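Long-range contact in protein Vpx (PDB 4CC9), which redirects the host CUL4A-DDB1 ubiquitin ligase, through DCAF-1, to destroy SAMHD1, and takes part in nuclear import of the viral pre-integration complex: residues Q54-S59 / Y73-Y78. Residues are numbered along the deposited sequence; the frame is centred on the assembly and turned at random.
Sequences QVWRRS and YTKYRY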
loop_
_atom_site.group_PDB
_atom_site.type_symbol
_atom_site.label_atom_id
_atom_site.label_comp_id
_atom_site.label_asym_id
_atom_site.label_seq_id
_atom_site.Cartn_x
_atom_site.Cartn_y
_atom_site.Cartn_z
ATOM N N GLN B 54 18.830 -18.621 6.612
ATOM C CA GLN B 54 19.471 -17.921 7.720
ATOM C C GLN B 54 18.476 -17.238 8.679
ATOM O O GLN B 54 18.634 -17.304 9.902
ATOM C CB GLN B 54 20.486 -16.921 7.186
ATOM C CG GLN B 54 21.615 -16.637 8.141
ATOM N N VAL B 55 17.449 -16.600 8.131
ATOM C CA VAL B 55 16.467 -15.939 8.982
ATOM C C VAL B 55 15.633 -16.976 9.733
ATOM O O VAL B 55 15.289 -16.785 10.903
ATOM C CB VAL B 55 15.554 -14.985 8.183
ATOM C CG1 VAL B 55 14.488 -14.412 9.086
ATOM C CG2 VAL B 55 16.382 -13.858 7.542
ATOM N N TRP B 56 15.333 -18.091 9.077
ATOM C CA TRP B 56 14.599 -19.164 9.752
ATOM C C TRP B 56 15.373 -19.713 10.956
ATOM O O TRP B 56 14.851 -19.754 12.077
ATOM C CB TRP B 56 14.254 -20.300 8.786
ATOM C CG TRP B 56 13.745 -21.498 9.522
ATOM C CD1 TRP B 56 14.440 -22.648 9.806
ATOM C CD2 TRP B 56 12.440 -21.663 10.103
ATOM N NE1 TRP B 56 13.637 -23.520 10.509
ATOM C CE2 TRP B 56 12.410 -22.941 10.713
ATOM C CE3 TRP B 56 11.288 -20.861 10.152
ATOM C CZ2 TRP B 56 11.276 -23.434 11.377
ATOM C CZ3 TRP B 56 10.160 -21.351 10.804
ATOM C CH2 TRP B 56 10.160 -22.631 11.405
ATOM N N ARG B 57 16.622 -20.111 10.724
ATOM C CA ARG B 57 17.444 -20.702 11.781
ATOM C C ARG B 57 17.735 -19.737 12.925
ATOM O O ARG B 57 17.755 -20.140 14.093
ATOM C CB ARG B 57 18.764 -21.203 11.210
ATOM C CG ARG B 57 18.628 -22.225 10.092
ATOM C CD ARG B 57 20.000 -22.463 9.450
ATOM N NE ARG B 57 20.217 -23.883 9.288
ATOM C CZ ARG B 57 20.939 -24.622 10.111
ATOM N NH1 ARG B 57 21.563 -24.061 11.130
ATOM N NH2 ARG B 57 21.044 -25.920 9.898
ATOM N N ARG B 58 17.974 -18.464 12.607
ATOM C CA ARG B 58 18.245 -17.502 13.672
ATOM C C ARG B 58 16.989 -17.201 14.493
ATOM O O ARG B 58 17.054 -17.140 15.715
ATOM C CB ARG B 58 18.903 -16.229 13.129
ATOM C CG ARG B 58 20.245 -16.516 12.477
ATOM C CD ARG B 58 20.835 -15.286 11.806
ATOM N NE ARG B 58 21.436 -14.384 12.785
ATOM C CZ ARG B 58 21.020 -13.145 13.019
ATOM N NH1 ARG B 58 20.004 -12.642 12.332
ATOM N NH2 ARG B 58 21.631 -12.405 13.937
ATOM N N SER B 59 15.851 -17.045 13.818
ATOM C CA SER B 59 14.576 -16.866 14.499
ATOM C C SER B 59 14.336 -18.020 15.459
ATOM O O SER B 59 13.906 -17.811 16.592
ATOM C CB SER B 59 13.423 -16.813 13.489
ATOM O OG SER B 59 13.482 -15.648 12.688
ATOM N N TYR B 73 4.266 -19.273 18.199
ATOM C CA TYR B 73 4.770 -17.915 18.330
ATOM C C TYR B 73 6.035 -17.739 17.482
ATOM O O TYR B 73 6.175 -16.743 16.752
ATOM C CB TYR B 73 5.017 -17.559 19.796
ATOM C CG TYR B 73 5.455 -16.132 19.969
ATOM C CD1 TYR B 73 4.529 -15.095 19.998
ATOM C CD2 TYR B 73 6.795 -15.815 20.078
ATOM C CE1 TYR B 73 4.938 -13.776 20.135
ATOM C CE2 TYR B 73 7.212 -14.501 20.208
ATOM C CZ TYR B 73 6.285 -13.493 20.233
ATOM O OH TYR B 73 6.714 -12.197 20.365
ATOM N N THR B 74 6.930 -18.727 17.543
ATOM C CA THR B 74 8.197 -18.663 16.819
ATOM C C THR B 74 7.951 -18.558 15.313
ATOM O O THR B 74 8.545 -17.715 14.628
ATOM C CB THR B 74 9.063 -19.909 17.111
ATOM O OG1 THR B 74 9.367 -19.965 18.512
ATOM C CG2 THR B 74 10.354 -19.871 16.323
ATOM N N LYS B 75 7.063 -19.399 14.794
ATOM C CA LYS B 75 6.741 -19.336 13.374
ATOM C C LYS B 75 6.155 -17.980 13.000
ATOM O O LYS B 75 6.424 -17.464 11.910
ATOM C CB LYS B 75 5.769 -20.438 12.990
ATOM C CG LYS B 75 6.387 -21.816 12.986
ATOM C CD LYS B 75 5.282 -22.847 12.905
ATOM C CE LYS B 75 5.244 -23.499 11.564
ATOM N NZ LYS B 75 4.044 -24.357 11.482
ATOM N N TYR B 76 5.384 -17.389 13.913
ATOM C CA TYR B 76 4.715 -16.129 13.617
ATOM C C TYR B 76 5.689 -14.945 13.527
ATOM O O TYR B 76 5.589 -14.127 12.593
ATOM C CB TYR B 76 3.616 -15.862 14.640
ATOM C CG TYR B 76 2.867 -14.570 14.405
ATOM C CD1 TYR B 76 1.813 -14.510 13.505
ATOM C CD2 TYR B 76 3.216 -13.409 15.088
ATOM C CE1 TYR B 76 1.127 -13.320 13.291
ATOM C CE2 TYR B 76 2.534 -12.216 14.880
ATOM C CZ TYR B 76 1.491 -12.177 13.988
ATOM O OH TYR B 76 0.818 -10.989 13.789
ATOM N N ARG B 77 6.625 -14.840 14.480
ATOM C CA ARG B 77 7.656 -13.793 14.374
ATOM C C ARG B 77 8.461 -13.963 13.083
ATOM O O ARG B 77 8.841 -12.984 12.437
ATOM C CB ARG B 77 8.600 -13.776 15.585
ATOM C CG ARG B 77 7.896 -13.497 16.922
ATOM C CD ARG B 77 7.193 -12.138 16.924
ATOM N NE ARG B 77 8.149 -11.075 16.641
ATOM C CZ ARG B 77 8.820 -10.388 17.565
ATOM N NH1 ARG B 77 8.628 -10.633 18.861
ATOM N NH2 ARG B 77 9.692 -9.446 17.189
ATOM N N TYR B 78 8.700 -15.208 12.691
ATOM C CA TYR B 78 9.460 -15.457 11.478
ATOM C C TYR B 78 8.671 -15.008 10.235
ATOM O O TYR B 78 9.225 -14.360 9.345
ATOM C CB TYR B 78 9.854 -16.942 11.379
ATOM C CG TYR B 78 10.292 -17.355 9.990
ATOM C CD1 TYR B 78 11.583 -17.095 9.545
ATOM C CD2 TYR B 78 9.419 -18.006 9.126
ATOM C CE1 TYR B 78 11.998 -17.476 8.268
ATOM C CE2 TYR B 78 9.824 -18.390 7.852
ATOM C CZ TYR B 78 11.116 -18.114 7.436
ATOM O OH TYR B 78 11.535 -18.478 6.188
#
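Tyr78 reaches across from helix 71-91 and pushes the edge of its ring up to the backbone of helix 49-66, where it meets Val55, Trp56 and Ser59. Trp56 meets it as a T-shaped pair: the benzo edge of the indole stands on the phenol face, the planes at 87° and the six-membered ring centroids 4.9 Å apart, with Trp56 CE3 above the middle of the ring. Tyr78 CE1 comes within 3.4 Å of Trp56 CA, and this abutment of ring edge and backbone makes the tight part of the contact. With Tyr78 CG anti to the backbone N (chi1 164°), the phenol extends toward helix 49-66, and its hydroxyl hydrogen-bonds Asn40 of helix 25-43, a polar partner for the end of a buried side chain. Val55 CG1 packs 4.0 Å from Tyr78 CD1, its compact branched side chain suiting the interior. Small Ser59 leaves room for Tyr78, whose CA lies 6.1 Å from the CA of Ser59. Ser59 OG lies at the ring edge and bonds Val55 O at 2.8 Å, on the face opposite the one used by Ser59 N, so two donors satisfy one carbonyl and the buried hydroxyl is paid for within its own helix.

Packing slackens beyond the indole, toward the more exposed side. There Trp56 CH2 touches the aliphatic part of Lys75 at CG, 4.2 Å away, while the ammonium carries on to a salt bridge with Asp33 of helix 25-43. Thr74 CG2 makes a light but buried contact with Ser59 O, its hydroxyl being bonded to Ser70 O.

The short segments run roughly antiparallel, at 141°, within the three-helix core of Vpx. No hydrogen bond joins them: aromatic and apolar packing holds the pair, while polar ends of Tyr78 and Lys75 tie helix 71-91 to helix 25-43.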